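Local coordinates for protein tetracycline Repressor, class A (PDB 5MRU) that represses the tetracycline resistance gene by binding its operator through a helix-turn-helix, and loses affinity for that DNA when tetracycline binds, at residues A[23-28]-A[50-55]. Numbering follows the deposited sequence.
Sequences DGLTTR and ALLDAL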
# COMPACT_ATOMS: atom_id res chain seq x y z
N ASP A 23 3.99 -3.22 -15.62
CA ASP A 23 5.17 -2.64 -16.29
C ASP A 23 5.25 -3.03 -17.76
O ASP A 23 5.63 -2.22 -18.60
CB ASP A 23 6.50 -3.05 -15.61
CG ASP A 23 6.55 -2.72 -14.11
OD1 ASP A 23 5.69 -2.01 -13.56
OD2 ASP A 23 7.46 -3.20 -13.43
N GLY A 24 4.89 -4.27 -18.09
CA GLY A 24 4.89 -4.74 -19.48
C GLY A 24 3.57 -4.54 -20.22
O GLY A 24 3.49 -4.77 -21.42
N LEU A 25 2.53 -4.11 -19.54
CA LEU A 25 1.24 -3.91 -20.21
C LEU A 25 1.20 -2.58 -20.96
O LEU A 25 1.30 -1.53 -20.36
CB LEU A 25 0.12 -3.92 -19.18
CG LEU A 25 -1.26 -3.48 -19.66
CD1 LEU A 25 -1.85 -4.56 -20.53
CD2 LEU A 25 -2.22 -3.21 -18.50
N THR A 26 1.01 -2.63 -22.26
CA THR A 26 0.73 -1.43 -23.04
C THR A 26 -0.41 -1.66 -24.01
O THR A 26 -0.75 -2.78 -24.38
CB THR A 26 1.93 -1.01 -23.91
OG1 THR A 26 2.04 -1.93 -25.00
CG2 THR A 26 3.21 -1.02 -23.11
N THR A 27 -1.00 -0.57 -24.47
CA THR A 27 -2.10 -0.64 -25.44
C THR A 27 -1.65 -1.27 -26.76
O THR A 27 -2.42 -2.00 -27.36
CB THR A 27 -2.71 0.76 -25.68
OG1 THR A 27 -1.71 1.63 -26.19
CG2 THR A 27 -3.26 1.37 -24.37
N ARG A 28 -0.43 -1.01 -27.23
CA ARG A 28 0.02 -1.71 -28.45
C ARG A 28 -0.01 -3.24 -28.22
O ARG A 28 -0.44 -3.99 -29.10
CB ARG A 28 1.41 -1.24 -28.93
N ALA A 50 -5.46 5.50 -18.10
CA ALA A 50 -6.87 5.30 -18.40
C ALA A 50 -7.17 3.81 -18.51
O ALA A 50 -8.21 3.35 -18.05
CB ALA A 50 -7.23 6.01 -19.69
N LEU A 51 -6.27 3.06 -19.14
CA LEU A 51 -6.39 1.61 -19.18
C LEU A 51 -6.38 1.01 -17.78
O LEU A 51 -7.22 0.15 -17.47
CB LEU A 51 -5.27 0.97 -20.03
CG LEU A 51 -5.25 -0.57 -20.09
CD1 LEU A 51 -6.61 -1.21 -20.35
CD2 LEU A 51 -4.22 -1.05 -21.10
N LEU A 52 -5.45 1.47 -16.95
CA LEU A 52 -5.33 0.94 -15.61
C LEU A 52 -6.52 1.43 -14.75
O LEU A 52 -6.94 0.75 -13.82
CB LEU A 52 -3.99 1.33 -14.99
CG LEU A 52 -2.74 0.94 -15.78
CD1 LEU A 52 -1.45 1.37 -15.07
CD2 LEU A 52 -2.70 -0.54 -16.04
N ASP A 53 -7.09 2.59 -15.04
CA ASP A 53 -8.30 2.98 -14.30
C ASP A 53 -9.46 2.05 -14.60
O ASP A 53 -10.17 1.62 -13.69
CB ASP A 53 -8.67 4.43 -14.51
CG ASP A 53 -7.76 5.37 -13.73
OD1 ASP A 53 -6.89 4.88 -12.97
OD2 ASP A 53 -7.91 6.61 -13.88
N ALA A 54 -9.63 1.71 -15.88
CA ALA A 54 -10.66 0.76 -16.29
C ALA A 54 -10.41 -0.63 -15.66
O ALA A 54 -11.34 -1.27 -15.14
CB ALA A 54 -10.72 0.68 -17.81
N LEU A 55 -9.18 -1.11 -15.68
CA LEU A 55 -8.93 -2.41 -15.10
C LEU A 55 -9.18 -2.34 -13.61
O LEU A 55 -9.74 -3.23 -13.05
CB LEU A 55 -7.51 -2.87 -15.36
CG LEU A 55 -7.08 -2.97 -16.83
CD1 LEU A 55 -5.58 -3.30 -16.88
CD2 LEU A 55 -7.89 -3.95 -17.67
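In the DNA-binding domain of this TetR-family repressor, Leu-25, in the link between helix 7-24 and helix 27-34, meets three leucines of helix 48-63: Leu-51, Leu-52 and Leu-55. One methyl, CD2 of Leu-25, touches all three. With CG anti to the backbone N (chi1 170°), the Leu-25 side chain extends toward the helix. Tip to tip, its CD2 lies 3.9 Å from CD2 of Leu-51 and 3.7 Å from CD1 of Leu-55, residues one turn apart on the helix. Leu-52 approaches differently: its side chain runs past that of Leu-25 in the opposite direction and brings its CD2 to 3.7 Å from Leu-25 CD2. Its CA-CB bond does not aim at the linker, so this contact is made by the end of the side chain.

The result illustrates how apolar packing seats the three-helix DNA-binding head on the helix that links it to the ligand-binding core. Residues 26-45 form the helix-turn-helix, and Leu-25 stands just ahead of it, packing also on Leu-16 of helix 7-24. Val-22 and Ala-13 of that same helix touch Leu-52 and Leu-55, respectively, and continue the hydrophobic core.

At the margin, CG2 of Thr-27 lies 4.2 Å from CD2 of Leu-51, the two side chains lying alongside one another and pointing opposite ways; Leu-51 also packs on Phe-45. Thr-26 is the N-cap of helix 27-34, its OG1 accepting a hydrogen bond from N of Lys-29, while Asp-23 forms a salt bridge with Arg-98. Helix 48-63 leads from this core toward the drug pocket, where Leu-60 near its end and His-64 just after it line the anhydrotetracycline site.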